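Local structure of maternal effect protein oskar (Drosophila melanogaster, 5A4A) at residues L12-N15 with A20-L23; F32-A37 with R50-G55; R38-C43 with I193-V198. The protein induces the germline in the fly and, through its SGNH hydrolase-like OSK domain, the part described here, probably binds RNA. One frame throughout, in Å; residues are numbered along the deposited sequence.

Contact 1 of 3, residues L12-N15 with A20-L23; sequences LTIN and AYLL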
loop_
_atom_site.group_PDB
_atom_site.type_symbol
_atom_site.label_atom_id
_atom_site.label_comp_id
_atom_site.label_asym_id
_atom_site.label_seq_id
_atom_site.Cartn_x
_atom_site.Cartn_y
_atom_site.Cartn_z
ATOM N N LEU A 12 2.531 17.978 4.150
ATOM C CA LEU A 12 2.903 17.686 5.533
ATOM C C LEU A 12 1.693 17.366 6.392
ATOM O O LEU A 12 1.815 16.762 7.461
ATOM C CB LEU A 12 3.670 18.872 6.132
ATOM C CG LEU A 12 5.117 19.052 5.668
ATOM C CD1 LEU A 12 5.588 20.457 5.968
ATOM C CD2 LEU A 12 6.029 18.056 6.347
ATOM N N THR A 13 0.522 17.779 5.930
ATOM C CA THR A 13 -0.688 17.635 6.725
ATOM C C THR A 13 -1.696 16.769 6.006
ATOM O O THR A 13 -1.991 16.993 4.835
ATOM C CB THR A 13 -1.326 19.003 7.003
ATOM O OG1 THR A 13 -0.404 19.808 7.749
ATOM C CG2 THR A 13 -2.618 18.842 7.805
ATOM N N ILE A 14 -2.218 15.767 6.702
ATOM C CA ILE A 14 -3.301 14.995 6.134
ATOM C C ILE A 14 -4.543 15.184 6.988
ATOM O O ILE A 14 -4.455 15.561 8.165
ATOM C CB ILE A 14 -2.924 13.519 5.937
ATOM C CG1 ILE A 14 -2.580 12.854 7.274
ATOM C CG2 ILE A 14 -1.746 13.405 4.972
ATOM C CD1 ILE A 14 -2.290 11.368 7.122
ATOM N N ASN A 15 -5.697 14.946 6.381
ATOM C CA ASN A 15 -6.974 15.209 7.022
ATOM C C ASN A 15 -7.988 14.196 6.523
ATOM O O ASN A 15 -8.149 14.017 5.312
ATOM C CB ASN A 15 -7.426 16.630 6.676
ATOM C CG ASN A 15 -8.687 17.055 7.408
ATOM O OD1 ASN A 15 -9.491 16.230 7.837
ATOM N ND2 ASN A 15 -8.869 18.363 7.536
ATOM N N ALA A 20 -7.049 9.717 2.283
ATOM C CA ALA A 20 -7.408 8.310 2.432
ATOM C C ALA A 20 -7.289 7.868 3.879
ATOM O O ALA A 20 -6.199 7.874 4.436
ATOM C CB ALA A 20 -6.527 7.438 1.544
ATOM N N TYR A 21 -8.429 7.517 4.475
ATOM C CA TYR A 21 -8.498 6.981 5.838
ATOM C C TYR A 21 -9.444 5.777 5.891
ATOM O O TYR A 21 -10.433 5.711 5.155
ATOM C CB TYR A 21 -9.052 8.039 6.790
ATOM C CG TYR A 21 -8.042 8.975 7.416
ATOM C CD1 TYR A 21 -7.362 9.911 6.647
ATOM C CD2 TYR A 21 -7.796 8.946 8.790
ATOM C CE1 TYR A 21 -6.458 10.783 7.218
ATOM C CE2 TYR A 21 -6.887 9.819 9.373
ATOM C CZ TYR A 21 -6.221 10.731 8.570
ATOM O OH TYR A 21 -5.315 11.607 9.120
ATOM N N LEU A 22 -9.168 4.846 6.797
ATOM C CA LEU A 22 -10.048 3.717 7.013
ATOM C C LEU A 22 -10.323 3.680 8.521
ATOM O O LEU A 22 -9.403 3.479 9.312
ATOM C CB LEU A 22 -9.341 2.446 6.526
ATOM C CG LEU A 22 -10.016 1.089 6.293
ATOM C CD1 LEU A 22 -9.136 0.237 5.390
ATOM C CD2 LEU A 22 -10.231 0.358 7.566
ATOM N N LEU A 23 -11.573 3.932 8.916
ATOM C CA LEU A 23 -11.974 3.901 10.332
ATOM C C LEU A 23 -11.075 4.742 11.247
ATOM O O LEU A 23 -10.658 4.284 12.320
ATOM C CB LEU A 23 -12.030 2.465 10.854
ATOM C CG LEU A 23 -12.937 1.495 10.095
ATOM C CD1 LEU A 23 -12.873 0.118 10.714
ATOM C CD2 LEU A 23 -14.381 2.009 10.057
#
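Ile14 and Tyr21 meet at the phenolic end of the ring: the isoleucine's longer branch slants across the hydroxyl. CG1 of Ile14 lies 3.5 Å from OH of Tyr21, and CD1 of Ile14 follows at 3.6 Å from the same oxygen. Farther down the ring, CD1 of Ile14 approaches CE1 of Tyr21 to 4.2 Å, obliquely to the ring plane. What brings the branch there is the isoleucine's first torsion, chi1 61°, which sets CG1 between the backbone N and the carbonyl carbon. The Ile14 side chain also touches Leu56 of strand 56-58. The contact lies at the surface of the SGNH hydrolase-like domain, where the ring of Tyr21, on the short strand 21-22, reaches the loop holding 12-15; that strand pairs antiparallel with strand 25-29. Pro26 of strand 25-29 touches both Ile14 and Tyr21. Backbone also takes part: atom C of Asn15 sits 3.8 Å from CE1 of Tyr21, again obliquely. CB of Asn15 points away from 20-23, and its OD1 accepts a hydrogen bond from the backbone N of Asp17. No hydrogen bond joins the two segments; Asn15 N instead bonds to the carboxylate of Asp19, in the loop between them.

Contact 2 of 3, residues F32-A37 with R50-G55; sequences FMLYLA and RVLQSG
Leu34 of helix 31-40 packs against the short strand 53-54, which pairs antiparallel with strand 56-58 at the border of the mixed sheet. This is helix-on-sheet packing in the alpha/beta fold of SGNH hydrolases: the helix follows strand 25-29, and strand 56-58 lies parallel to that strand.

The apolar contacts rest on one side chain whose two methyls reach different residues. With CG anti to the backbone N, chi1 -178°, Leu34 extends from the helix and spreads its branches over residues 52-54. CD1 of Leu34 comes to 3.6 Å from CB of Ser54, while CD2 of Leu34 lies 4.1 Å from CB of Leu52. Cys57 of strand 56-58 also touches this leucine.

Methyl-to-backbone contacts fill in between. CD2 of Leu34 stands 3.6 Å from the carbonyl O of Leu52 and 4.0 Å from CA of Gln53, and CD1 of Leu34 is 3.7 Å from the backbone N of Ser54. The leucine thus lies against the peptide chain as much as against side chains.

No hydrogen bond crosses between the segments. Ser54 offers Leu34 its CB, while its OG is hydrogen-bonded to the carbonyl O of Arg44. Leu52 N bonds to the hydroxyl of Thr181. CB of Gln53 points away from the helix, and the side chain folds back along its own segment. NE2 of Gln53 donates to the carbonyl O of Val51 at 2.9 Å. The bond is almost straight, with an N-H...O angle of 177°. The oxygen lies in the glutamine's amide plane, whereas the donor stands 40° out of the Val51 carbonyl plane.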
loop_
_atom_site.group_PDB
_atom_site.type_symbol
_atom_site.label_atom_id
_atom_site.label_comp_id
_atom_site.label_asym_id
_atom_site.label_seq_id
_atom_site.Cartn_x
_atom_site.Cartn_y
_atom_site.Cartn_z
ATOM N N PHE A 32 -3.253 0.608 -5.455
ATOM C CA PHE A 32 -4.271 -0.357 -5.021
ATOM C C PHE A 32 -5.106 0.158 -3.853
ATOM O O PHE A 32 -6.332 0.143 -3.908
ATOM C CB PHE A 32 -3.671 -1.731 -4.710
ATOM C CG PHE A 32 -3.115 -2.422 -5.918
ATOM C CD1 PHE A 32 -3.963 -2.908 -6.909
ATOM C CD2 PHE A 32 -1.752 -2.577 -6.072
ATOM C CE1 PHE A 32 -3.455 -3.537 -8.027
ATOM C CE2 PHE A 32 -1.237 -3.211 -7.193
ATOM C CZ PHE A 32 -2.093 -3.680 -8.176
ATOM N N MET A 33 -4.447 0.617 -2.799
ATOM C CA MET A 33 -5.176 1.216 -1.692
ATOM C C MET A 33 -5.765 2.583 -2.057
ATOM O O MET A 33 -6.839 2.929 -1.579
ATOM C CB MET A 33 -4.309 1.289 -0.434
ATOM C CG MET A 33 -4.076 -0.070 0.224
ATOM S SD MET A 33 -5.630 -0.814 0.734
ATOM C CE MET A 33 -6.286 0.547 1.672
ATOM N N LEU A 34 -5.083 3.341 -2.918
ATOM C CA LEU A 34 -5.637 4.602 -3.416
ATOM C C LEU A 34 -7.004 4.358 -4.061
ATOM O O LEU A 34 -7.975 5.058 -3.770
ATOM C CB LEU A 34 -4.684 5.262 -4.412
ATOM C CG LEU A 34 -5.114 6.627 -4.979
ATOM C CD1 LEU A 34 -5.405 7.596 -3.848
ATOM C CD2 LEU A 34 -4.044 7.206 -5.893
ATOM N N TYR A 35 -7.082 3.348 -4.925
ATOM C CA TYR A 35 -8.333 3.043 -5.606
ATOM C C TYR A 35 -9.401 2.508 -4.659
ATOM O O TYR A 35 -10.571 2.884 -4.761
ATOM C CB TYR A 35 -8.093 2.056 -6.748
ATOM C CG TYR A 35 -9.298 1.786 -7.626
ATOM C CD1 TYR A 35 -9.955 2.821 -8.299
ATOM C CD2 TYR A 35 -9.752 0.485 -7.814
ATOM C CE1 TYR A 35 -11.041 2.557 -9.108
ATOM C CE2 TYR A 35 -10.828 0.215 -8.616
ATOM C CZ TYR A 35 -11.469 1.251 -9.272
ATOM O OH TYR A 35 -12.543 0.954 -10.075
ATOM N N LEU A 36 -8.999 1.619 -3.755
ATOM C CA LEU A 36 -9.895 1.154 -2.704
ATOM C C LEU A 36 -10.514 2.337 -1.978
ATOM O O LEU A 36 -11.725 2.386 -1.782
ATOM C CB LEU A 36 -9.158 0.260 -1.707
ATOM C CG LEU A 36 -10.066 -0.278 -0.595
ATOM C CD1 LEU A 36 -11.152 -1.107 -1.222
ATOM C CD2 LEU A 36 -9.288 -1.111 0.405
ATOM N N ALA A 37 -9.681 3.296 -1.594
ATOM C CA ALA A 37 -10.167 4.459 -0.854
ATOM C C ALA A 37 -11.062 5.363 -1.697
ATOM O O ALA A 37 -12.032 5.939 -1.186
ATOM C CB ALA A 37 -8.998 5.246 -0.270
ATOM N N ARG A 50 0.848 16.202 -9.829
ATOM C CA ARG A 50 0.723 15.516 -11.119
ATOM C C ARG A 50 0.358 14.057 -10.931
ATOM O O ARG A 50 -0.531 13.523 -11.606
ATOM C CB ARG A 50 2.049 15.586 -11.880
ATOM C CG ARG A 50 2.481 16.974 -12.237
ATOM C CD ARG A 50 3.692 16.980 -13.161
ATOM N NE ARG A 50 4.929 16.590 -12.493
ATOM C CZ ARG A 50 5.617 17.377 -11.671
ATOM N NH1 ARG A 50 5.179 18.593 -11.394
ATOM N NH2 ARG A 50 6.740 16.945 -11.115
ATOM N N VAL A 51 1.068 13.418 -10.010
ATOM C CA VAL A 51 0.869 12.013 -9.708
ATOM C C VAL A 51 -0.305 11.899 -8.744
ATOM O O VAL A 51 -0.396 12.640 -7.766
ATOM C CB VAL A 51 2.149 11.392 -9.115
ATOM C CG1 VAL A 51 1.880 9.993 -8.566
ATOM C CG2 VAL A 51 3.248 11.355 -10.183
ATOM N N LEU A 52 -1.222 10.993 -9.048
ATOM C CA LEU A 52 -2.456 10.876 -8.297
ATOM C C LEU A 52 -2.135 10.419 -6.882
ATOM O O LEU A 52 -1.366 9.475 -6.686
ATOM C CB LEU A 52 -3.335 9.814 -8.937
ATOM C CG LEU A 52 -4.842 9.984 -8.911
ATOM C CD1 LEU A 52 -5.217 11.288 -9.620
ATOM C CD2 LEU A 52 -5.471 8.801 -9.603
ATOM N N GLN A 53 -2.732 11.081 -5.900
ATOM C CA GLN A 53 -2.535 10.672 -4.513
ATOM C C GLN A 53 -3.629 11.237 -3.629
ATOM O O GLN A 53 -4.321 12.179 -4.009
ATOM C CB GLN A 53 -1.168 11.134 -4.014
ATOM C CG GLN A 53 -0.929 12.644 -4.133
ATOM C CD GLN A 53 0.549 12.981 -4.117
ATOM O OE1 GLN A 53 1.144 13.181 -3.050
ATOM N NE2 GLN A 53 1.160 13.020 -5.302
ATOM N N SER A 54 -3.772 10.650 -2.445
ATOM C CA SER A 54 -4.722 11.113 -1.449
ATOM C C SER A 54 -4.095 10.742 -0.127
ATOM O O SER A 54 -3.991 9.566 0.180
ATOM C CB SER A 54 -6.056 10.380 -1.583
ATOM O OG SER A 54 -6.986 10.834 -0.616
ATOM N N GLY A 55 -3.649 11.734 0.631
ATOM C CA GLY A 55 -2.937 11.467 1.870
ATOM C C GLY A 55 -1.674 10.660 1.617
ATOM O O GLY A 55 -0.867 11.007 0.750
#

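Contact 3 of 3, residues R38-C43 with I193-V198; sequences RMELKC and IGRQRV. With SO4 (sulfate ion), chain F; SO4 (sulfate ion), chain B.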
loop_
_atom_site.group_PDB
_atom_site.type_symbol
_atom_site.label_atom_id
_atom_site.label_comp_id
_atom_site.label_asym_id
_atom_site.label_seq_id
_atom_site.Cartn_x
_atom_site.Cartn_y
_atom_site.Cartn_z
ATOM N N ARG A 38 -10.748 5.478 -2.984
ATOM C CA ARG A 38 -11.537 6.324 -3.879
ATOM C C ARG A 38 -12.929 5.740 -4.044
ATOM O O ARG A 38 -13.937 6.449 -4.012
ATOM C CB ARG A 38 -10.854 6.432 -5.240
ATOM C CG ARG A 38 -11.628 7.236 -6.271
ATOM C CD ARG A 38 -11.801 8.678 -5.834
ATOM N NE ARG A 38 -12.155 9.518 -6.977
ATOM C CZ ARG A 38 -12.212 10.843 -6.943
ATOM N NH1 ARG A 38 -11.950 11.480 -5.814
ATOM N NH2 ARG A 38 -12.525 11.533 -8.046
ATOM N N MET A 39 -12.986 4.425 -4.188
ATOM C CA MET A 39 -14.256 3.763 -4.463
ATOM C C MET A 39 -15.102 3.457 -3.233
ATOM O O MET A 39 -16.337 3.446 -3.321
ATOM C CB MET A 39 -14.015 2.479 -5.259
ATOM C CG MET A 39 -13.316 2.708 -6.592
ATOM S SD MET A 39 -14.179 3.841 -7.695
ATOM C CE MET A 39 -15.617 2.862 -8.078
ATOM N N GLU A 40 -14.452 3.202 -2.098
ATOM C CA GLU A 40 -15.155 2.699 -0.929
ATOM C C GLU A 40 -15.109 3.659 0.257
ATOM O O GLU A 40 -15.943 3.566 1.151
ATOM C CB GLU A 40 -14.572 1.345 -0.504
ATOM C CG GLU A 40 -14.488 0.325 -1.624
ATOM C CD GLU A 40 -15.841 -0.001 -2.221
ATOM O OE1 GLU A 40 -16.846 0.036 -1.479
ATOM O OE2 GLU A 40 -15.902 -0.285 -3.437
ATOM N N LEU A 41 -14.147 4.582 0.263
ATOM C CA LEU A 41 -13.907 5.407 1.452
ATOM C C LEU A 41 -13.997 6.920 1.220
ATOM O O LEU A 41 -13.543 7.706 2.054
ATOM C CB LEU A 41 -12.556 5.040 2.093
ATOM C CG LEU A 41 -12.406 3.571 2.507
ATOM C CD1 LEU A 41 -10.948 3.243 2.820
ATOM C CD2 LEU A 41 -13.282 3.258 3.718
ATOM N N LYS A 42 -14.573 7.317 0.085
ATOM C CA LYS A 42 -14.876 8.725 -0.208
ATOM C C LYS A 42 -13.661 9.651 -0.221
ATOM O O LYS A 42 -13.781 10.842 0.054
ATOM C CB LYS A 42 -15.913 9.265 0.782
ATOM C CG LYS A 42 -17.236 8.518 0.748
ATOM C CD LYS A 42 -18.227 9.113 1.737
ATOM C CE LYS A 42 -19.628 8.581 1.488
ATOM N NZ LYS A 42 -20.586 9.014 2.546
ATOM N N CYS A 43 -12.493 9.125 -0.555
ATOM C CA CYS A 43 -11.310 9.985 -0.579
ATOM C C CYS A 43 -11.301 10.908 -1.798
ATOM O O CYS A 43 -11.972 10.643 -2.794
ATOM C CB CYS A 43 -10.006 9.176 -0.470
ATOM S SG CYS A 43 -9.355 8.483 -2.008
ATOM N N ILE A 193 -16.450 -6.594 -6.021
ATOM C CA ILE A 193 -16.388 -7.760 -5.136
ATOM C C ILE A 193 -15.020 -7.851 -4.446
ATOM O O ILE A 193 -14.928 -8.075 -3.231
ATOM C CB ILE A 193 -16.673 -9.052 -5.924
ATOM C CG1 ILE A 193 -18.074 -9.002 -6.537
ATOM C CG2 ILE A 193 -16.496 -10.276 -5.042
ATOM C CD1 ILE A 193 -18.313 -10.056 -7.613
ATOM N N GLY A 194 -13.961 -7.677 -5.231
ATOM C CA GLY A 194 -12.604 -7.710 -4.717
ATOM C C GLY A 194 -12.336 -6.641 -3.681
ATOM O O GLY A 194 -11.781 -6.932 -2.616
ATOM N N ARG A 195 -12.731 -5.407 -3.980
ATOM C CA ARG A 195 -12.549 -4.316 -3.025
ATOM C C ARG A 195 -13.274 -4.578 -1.721
ATOM O O ARG A 195 -12.752 -4.326 -0.650
ATOM C CB ARG A 195 -13.034 -2.997 -3.631
ATOM C CG ARG A 195 -12.213 -2.507 -4.795
ATOM C CD ARG A 195 -12.600 -1.089 -5.199
ATOM N NE ARG A 195 -13.995 -0.931 -5.624
ATOM C CZ ARG A 195 -14.429 -1.105 -6.871
ATOM N NH1 ARG A 195 -13.598 -1.518 -7.806
ATOM N NH2 ARG A 195 -15.702 -0.897 -7.179
ATOM N N GLN A 196 -14.495 -5.078 -1.807
ATOM C CA GLN A 196 -15.235 -5.328 -0.577
ATOM C C GLN A 196 -14.625 -6.468 0.232
ATOM O O GLN A 196 -14.581 -6.384 1.449
ATOM C CB GLN A 196 -16.737 -5.539 -0.815
ATOM C CG GLN A 196 -17.593 -5.207 0.423
ATOM C CD GLN A 196 -17.377 -3.780 0.958
ATOM O OE1 GLN A 196 -17.263 -3.572 2.168
ATOM N NE2 GLN A 196 -17.340 -2.795 0.055
ATOM N N ARG A 197 -14.122 -7.508 -0.433
ATOM C CA ARG A 197 -13.446 -8.596 0.291
ATOM C C ARG A 197 -12.223 -8.098 1.063
ATOM O O ARG A 197 -12.034 -8.464 2.223
ATOM C CB ARG A 197 -13.061 -9.750 -0.641
ATOM C CG ARG A 197 -14.248 -10.624 -1.056
ATOM C CD ARG A 197 -13.866 -11.620 -2.157
ATOM N NE ARG A 197 -13.058 -12.731 -1.669
ATOM C CZ ARG A 197 -13.566 -13.841 -1.143
ATOM N NH1 ARG A 197 -14.876 -13.978 -1.020
ATOM N NH2 ARG A 197 -12.768 -14.808 -0.721
ATOM N N VAL A 198 -11.406 -7.270 0.417
ATOM C CA VAL A 198 -10.184 -6.743 1.048
ATOM C C VAL A 198 -10.543 -5.835 2.216
ATOM O O VAL A 198 -9.991 -5.966 3.307
ATOM C CB VAL A 198 -9.304 -5.972 0.052
ATOM C CG1 VAL A 198 -8.211 -5.178 0.782
ATOM C CG2 VAL A 198 -8.698 -6.930 -0.974
HETATM S S SO4 F . -11.251 14.928 -6.990
HETATM O O1 SO4 F . -12.298 14.330 -7.803
HETATM O O2 SO4 F . -9.984 14.896 -7.713
HETATM O O3 SO4 F . -11.612 16.305 -6.675
HETATM O O4 SO4 F . -11.100 14.182 -5.738
HETATM S S SO4 B . -16.013 -2.365 -10.730
HETATM O O1 SO4 B . -16.249 -2.195 -12.158
HETATM O O2 SO4 B . -16.504 -1.208 -9.995
HETATM O O3 SO4 B . -16.723 -3.551 -10.253
HETATM O O4 SO4 B . -14.577 -2.493 -10.522
HETATM O O HOH W 1 -17.599 0.595 -5.399
HETATM O O HOH W 2 -17.140 -2.729 -3.033
#
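The C-terminal turn of helix 31-40 is tied to helix 192-204, the last helix of the SGNH hydrolase-like domain, by a salt bridge between Glu40 and Arg195. NE of Arg195 donates to OE2 of Glu40 at 3.0 Å, nearly straight at 174°, using the oxygen's anti lone pair. Carboxylate and guanidinium planes are only 20° apart. Water 1 bridges OE2 of Glu40 and NH2 of Arg195. CG of Met39 lies over one guanidinium face, displaced toward its rim, and CB of Met39 comes to 3.4 Å from NE of Arg195. The bend at chi3, -61°, turns the guanidinium so that NH2 of Arg195 reaches O2 of the chain B sulfate at 2.9 Å and NH1 of Arg195 reaches O4 of the same sulfate at 3.0 Å. NH1 also bonds to the carbonyl O of Trp190. An alanine at Arg195 removes the guanidinium, so Glu40 would probably lose its charged mate and the sulfate two of its bonds. Arg38 holds the chain F sulfate similarly and bonds to Cys43 O. Both anions probably come from the crystallisation liquor; their capture marks positively charged spots, consistent with phosphate binding in an RNA-binding protein.

Overall arrangement
The centre of contact 2 is about 12 Å from that of each of the others, and those of contacts 1 and 3 are about 16 Å apart. Contacts 2 and 3 share helix 31-40: residues 32-37 face the sheet through Leu34, and the following turn meets helix 192-204. CD1 of Leu36 packs 3.6 Å from CB of Arg195, joining the two. Contacts 1 and 2 reach the same sheet, and CB of Ala20 lies 3.8 Å from CB of Ala37. At the third junction, CD1 of Leu41 is 3.4 Å from the carbonyl O of Tyr21. Both sulfates belong to contact 3: the one on Arg195 is also bonded by Gln174 and Lys192, the one on Arg38 by Arg44 and Phe45.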